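Probable glutathione S-transferase 5 (Caenorhabditis elegans, PDB 1ZL9) conjugates reduced glutathione to a wide range of hydrophobic electrophiles, both foreign and endogenous, and may help detoxify reactive oxygen species during bacterial infection. Local coordinates at residues R105-A110 with T121-I126; P129-F134 with G174-F179. All coordinates share one frame; numbering follows the deposited sequence.

Overall arrangement
The chain first builds the thioredoxin-like glutathione-binding domain, then enters the all-helical C-terminal domain, where both contacts lie. Helix 84-112 runs out to its far end, the chain turns through a short connection, and helix 119-145 comes back; interaction 1 closes this hairpin, with ten residues between its segments. Interaction 2 opens only afterwards, one turn further along helix 119-145, and closes a longer excursion of 39 residues through helix 157-171 to the loop before helix 180-191. The two are therefore in series, neither nested nor crossed. Their centres are about 14 Å apart and they touch where Lys124 O packs on Pro129 CD; sharing helix 119-145, they join the hairpin to the loop before helix 180-191.

Interaction 1 (R105-A110 with T121-I126); sequences RPYFYA and TLKKDI
Leu122 is the bump that fits between the turns of helix 84-112: its CD1 lies 3.7 Å from Ala110 CB and equally close to Pro106 O, while its other methyl, CD2, reaches Pro106 CB at 4.3 Å. The hollow is lined by Pro106 and Ala110, one turn apart, and by Tyr107, whose CD1 lies 3.9 Å from Leu122 CB. With CG anti to its own carbonyl carbon (chi1 -69°), the leucine sends its branch end across the gap. Ile126, one turn on, adds CG2 against Pro106 CD in a looser contact.

Tyr107 answers from the other helix. Its CG stands anti to the backbone N (chi1 178°), which lays the ring along the flank of helix 119-145 beside Lys123. Ring atom CD1 comes within 3.5 Å of Lys123 N, and CE1 is just as near to Lys123 CB; the hydroxyl end follows the aliphatic chain, OH lying 3.7 Å from Lys123 CG. The two side chains run side by side in the same direction, and the extended lysine carries its ammonium beyond the ring. Phe127 stacks on this tyrosine, and Val119 touches both Tyr107 and Ala110.

The segment axes approach to 8.9 Å at 164°, an almost antiparallel pairing as expected of a helical hairpin. With no hydrogen bond or salt bridge between them, these segments are held by shape and apolar packing, away from the glutathione sites. The fit rests on Leu122 and the tyrosine ring, the polar ends of Tyr107 and Lys123 lie at the margin, and the Tyr109-Gly115 backbone bond adds polar support outside the pair.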
# COMPACT_ATOMS: atom_id res chain seq x y z
N ARG A 105 -8.43 -12.50 3.02
CA ARG A 105 -9.68 -11.80 3.19
C ARG A 105 -10.97 -12.71 3.14
O ARG A 105 -11.90 -12.44 3.89
CB ARG A 105 -9.85 -10.65 2.16
CG ARG A 105 -11.04 -9.79 2.52
CD ARG A 105 -11.09 -8.41 1.87
NE ARG A 105 -10.03 -7.55 2.41
CZ ARG A 105 -8.98 -7.12 1.71
NH1 ARG A 105 -8.86 -7.46 0.42
NH2 ARG A 105 -8.05 -6.38 2.29
N PRO A 106 -11.09 -13.67 2.21
CA PRO A 106 -12.28 -14.55 2.14
C PRO A 106 -12.59 -15.25 3.49
O PRO A 106 -13.75 -15.33 3.88
CB PRO A 106 -11.93 -15.54 1.04
CG PRO A 106 -11.04 -14.73 0.14
CD PRO A 106 -10.19 -13.94 1.08
N TYR A 107 -11.55 -15.72 4.16
CA TYR A 107 -11.63 -16.31 5.50
C TYR A 107 -12.00 -15.29 6.55
O TYR A 107 -12.94 -15.51 7.28
CB TYR A 107 -10.33 -17.00 5.88
CG TYR A 107 -10.34 -17.56 7.23
CD1 TYR A 107 -11.19 -18.61 7.59
CD2 TYR A 107 -9.51 -17.04 8.20
CE1 TYR A 107 -11.19 -19.11 8.88
CE2 TYR A 107 -9.51 -17.52 9.46
CZ TYR A 107 -10.36 -18.57 9.80
OH TYR A 107 -10.29 -19.08 11.06
N PHE A 108 -11.33 -14.15 6.58
CA PHE A 108 -11.61 -13.14 7.60
C PHE A 108 -13.07 -12.66 7.50
O PHE A 108 -13.80 -12.55 8.50
CB PHE A 108 -10.67 -11.97 7.41
CG PHE A 108 -9.21 -12.27 7.79
CD1 PHE A 108 -8.21 -11.39 7.41
CD2 PHE A 108 -8.87 -13.38 8.56
CE1 PHE A 108 -6.86 -11.64 7.77
CE2 PHE A 108 -7.47 -13.64 8.94
CZ PHE A 108 -6.51 -12.77 8.52
N TYR A 109 -13.48 -12.41 6.26
CA TYR A 109 -14.85 -11.99 5.98
C TYR A 109 -15.91 -13.00 6.37
O TYR A 109 -17.02 -12.62 6.80
CB TYR A 109 -14.98 -11.71 4.51
CG TYR A 109 -14.79 -10.28 4.22
CD1 TYR A 109 -13.73 -9.58 4.75
CD2 TYR A 109 -15.65 -9.62 3.35
CE1 TYR A 109 -13.55 -8.23 4.47
CE2 TYR A 109 -15.48 -8.28 3.06
CZ TYR A 109 -14.44 -7.60 3.63
OH TYR A 109 -14.29 -6.27 3.33
N ALA A 110 -15.59 -14.28 6.22
CA ALA A 110 -16.54 -15.31 6.60
C ALA A 110 -16.69 -15.38 8.11
O ALA A 110 -17.80 -15.52 8.63
CB ALA A 110 -16.16 -16.67 6.03
N THR A 121 -13.48 -24.78 5.86
CA THR A 121 -12.87 -24.97 4.56
C THR A 121 -11.98 -23.81 4.15
O THR A 121 -10.85 -24.01 3.70
CB THR A 121 -14.01 -25.24 3.55
OG1 THR A 121 -14.67 -26.45 3.96
CG2 THR A 121 -13.51 -25.48 2.21
N LEU A 122 -12.48 -22.61 4.34
CA LEU A 122 -11.71 -21.42 4.07
C LEU A 122 -10.51 -21.36 4.98
O LEU A 122 -9.46 -20.95 4.52
CB LEU A 122 -12.53 -20.16 4.25
CG LEU A 122 -13.59 -19.99 3.19
CD1 LEU A 122 -14.59 -18.96 3.63
CD2 LEU A 122 -13.02 -19.62 1.85
N LYS A 123 -10.64 -21.77 6.24
CA LYS A 123 -9.48 -21.72 7.13
C LYS A 123 -8.30 -22.53 6.51
O LYS A 123 -7.16 -22.07 6.44
CB LYS A 123 -9.81 -22.29 8.48
CG LYS A 123 -8.71 -22.08 9.53
CD LYS A 123 -9.08 -22.61 10.90
CE LYS A 123 -7.84 -22.65 11.81
NZ LYS A 123 -8.13 -23.16 13.23
N LYS A 124 -8.58 -23.76 6.05
CA LYS A 124 -7.49 -24.62 5.63
C LYS A 124 -7.06 -24.40 4.18
O LYS A 124 -5.89 -24.51 3.82
CB LYS A 124 -7.87 -26.08 5.90
CG LYS A 124 -8.88 -26.66 4.92
CD LYS A 124 -9.31 -28.10 5.36
CE LYS A 124 -10.25 -28.71 4.30
NZ LYS A 124 -9.52 -28.88 3.05
N ASP A 125 -8.00 -24.09 3.32
CA ASP A 125 -7.70 -23.91 1.91
C ASP A 125 -7.16 -22.52 1.58
O ASP A 125 -6.44 -22.35 0.61
CB ASP A 125 -8.98 -24.11 1.11
CG ASP A 125 -9.43 -25.58 1.05
OD1 ASP A 125 -8.71 -26.47 1.57
OD2 ASP A 125 -10.47 -25.90 0.49
N ILE A 126 -7.58 -21.50 2.31
CA ILE A 126 -7.17 -20.13 1.97
C ILE A 126 -6.30 -19.47 3.05
O ILE A 126 -5.23 -18.92 2.78
CB ILE A 126 -8.46 -19.24 1.72
CG1 ILE A 126 -9.26 -19.67 0.47
CG2 ILE A 126 -8.07 -17.78 1.57
CD1 ILE A 126 -8.50 -19.82 -0.79

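Interaction 2 (P129-F134 with G174-F179); sequences PAFEKF and GDFSKF
Phe131 sits at the centre of an aromatic cluster with Phe176 and Phe179. Its rim is directed at the face of Phe176 in an offset edge-to-face pair: CZ of Phe131 stands 3.7 Å above the Phe176 plane, displaced toward the rim of that ring, and the planes meet at 61°. The second pair reverses the roles. Phe179 turns its edge to the face of Phe131, with the planes nearly perpendicular (88°) and the centroids 5.5 Å apart; CD1 of Phe179 approaches CE2 of Phe131 to 3.8 Å. The anti placement of Phe131 CG relative to its backbone N (chi1 171°) swings the ring toward the loop, where it can serve both partners. Phe179 also carries CZ to 3.7 Å from Glu132 O, and CB of its neighbour Lys178 sits above one of its faces, toward the rim.

At the exposed margin Lys178 and Glu132 form a salt bridge, NZ to OE1 at 3.3 Å. The associated hydrogen bond is weak, and Lys178 CE lies 3.5 Å from Glu132 OE2, so the lysine chain also brushes along the carboxylate.

The loop has its own bracing. Asp175 OD1 takes Ser177 N in an Asx turn, from well above the carboxylate plane, and accepts Ser177 OG through its syn lone pair. Overlapping it, a type I turn runs from Phe176 to Phe179, closed by Phe179 N to Phe176 O, and Phe179 itself holds the N-cap position of helix 180-191.

Within the C-terminal domain, Phe131 additionally packs on Tyr100 of helix 84-112 and Leu169 of helix 157-171, while Phe176 rests on Ser166 and Ile170. The cluster therefore fastens the loop after helix 157-171 against helix 119-145.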
# COMPACT_ATOMS: atom_id res chain seq x y z
N PRO A 129 -2.48 -21.40 4.27
CA PRO A 129 -1.40 -21.17 3.32
C PRO A 129 -0.92 -19.69 3.28
O PRO A 129 0.27 -19.39 3.24
CB PRO A 129 -2.02 -21.57 1.99
CG PRO A 129 -3.07 -22.64 2.35
CD PRO A 129 -3.63 -22.07 3.64
N ALA A 130 -1.85 -18.75 3.34
CA ALA A 130 -1.45 -17.34 3.35
C ALA A 130 -0.60 -16.93 4.58
O ALA A 130 0.42 -16.20 4.49
CB ALA A 130 -2.67 -16.47 3.25
N PHE A 131 -1.11 -17.36 5.71
CA PHE A 131 -0.56 -17.13 7.02
C PHE A 131 0.83 -17.73 7.08
O PHE A 131 1.72 -17.09 7.54
CB PHE A 131 -1.43 -17.79 8.09
CG PHE A 131 -0.83 -17.79 9.45
CD1 PHE A 131 -0.79 -16.61 10.21
CD2 PHE A 131 -0.34 -18.98 10.00
CE1 PHE A 131 -0.23 -16.62 11.47
CE2 PHE A 131 0.23 -19.02 11.23
CZ PHE A 131 0.28 -17.79 11.99
N GLU A 132 0.98 -18.96 6.63
CA GLU A 132 2.28 -19.64 6.73
C GLU A 132 3.32 -19.00 5.80
O GLU A 132 4.50 -18.83 6.15
CB GLU A 132 2.09 -21.13 6.46
CG GLU A 132 1.35 -21.74 7.65
CD GLU A 132 1.16 -23.25 7.65
OE1 GLU A 132 1.61 -23.91 6.70
OE2 GLU A 132 0.55 -23.75 8.64
N LYS A 133 2.89 -18.56 4.64
CA LYS A 133 3.81 -17.86 3.75
C LYS A 133 4.29 -16.54 4.36
O LYS A 133 5.47 -16.25 4.42
CB LYS A 133 3.12 -17.63 2.43
CG LYS A 133 3.81 -16.72 1.45
CD LYS A 133 3.13 -16.79 0.05
CE LYS A 133 2.92 -15.43 -0.62
NZ LYS A 133 1.47 -15.33 -1.31
N PHE A 134 3.34 -15.74 4.85
CA PHE A 134 3.66 -14.42 5.29
C PHE A 134 4.42 -14.44 6.59
O PHE A 134 5.35 -13.69 6.75
CB PHE A 134 2.35 -13.58 5.46
CG PHE A 134 2.61 -12.20 6.01
CD1 PHE A 134 2.12 -11.82 7.25
CD2 PHE A 134 3.47 -11.33 5.31
CE1 PHE A 134 2.38 -10.54 7.75
CE2 PHE A 134 3.73 -10.03 5.82
CZ PHE A 134 3.21 -9.69 7.08
N GLY A 174 -5.76 -19.45 17.57
CA GLY A 174 -4.81 -19.79 16.55
C GLY A 174 -3.56 -20.55 17.03
O GLY A 174 -3.17 -20.41 18.16
N ASP A 175 -2.98 -21.37 16.17
CA ASP A 175 -1.82 -22.23 16.53
C ASP A 175 -0.59 -21.60 15.96
O ASP A 175 -0.49 -21.47 14.74
CB ASP A 175 -1.98 -23.61 15.90
CG ASP A 175 -0.78 -24.52 16.17
OD1 ASP A 175 0.03 -24.24 17.10
OD2 ASP A 175 -0.59 -25.55 15.46
N PHE A 176 0.27 -21.14 16.84
CA PHE A 176 1.56 -20.57 16.52
C PHE A 176 2.74 -21.51 16.68
O PHE A 176 3.88 -21.07 16.74
CB PHE A 176 1.78 -19.28 17.34
CG PHE A 176 1.30 -18.05 16.61
CD1 PHE A 176 -0.01 -17.97 16.20
CD2 PHE A 176 2.12 -17.02 16.35
CE1 PHE A 176 -0.49 -16.82 15.52
CE2 PHE A 176 1.63 -15.89 15.68
CZ PHE A 176 0.34 -15.84 15.26
N SER A 177 2.47 -22.81 16.64
CA SER A 177 3.52 -23.82 16.70
C SER A 177 4.64 -23.60 15.69
O SER A 177 5.80 -23.78 16.01
CB SER A 177 2.94 -25.21 16.50
OG SER A 177 2.28 -25.58 17.70
N LYS A 178 4.31 -23.19 14.48
CA LYS A 178 5.32 -23.00 13.46
C LYS A 178 6.06 -21.68 13.61
O LYS A 178 7.09 -21.46 12.96
CB LYS A 178 4.67 -23.02 12.10
CG LYS A 178 4.13 -24.34 11.73
CD LYS A 178 3.87 -24.44 10.21
CE LYS A 178 3.10 -25.76 9.86
NZ LYS A 178 3.44 -26.06 8.44
N PHE A 179 5.53 -20.77 14.42
CA PHE A 179 6.12 -19.43 14.54
C PHE A 179 6.24 -18.92 15.97
O PHE A 179 5.70 -17.85 16.31
CB PHE A 179 5.28 -18.45 13.71
CG PHE A 179 5.12 -18.88 12.27
CD1 PHE A 179 3.94 -19.39 11.82
CD2 PHE A 179 6.21 -18.82 11.41
CE1 PHE A 179 3.84 -19.85 10.50
CE2 PHE A 179 6.09 -19.24 10.11
CZ PHE A 179 4.90 -19.74 9.67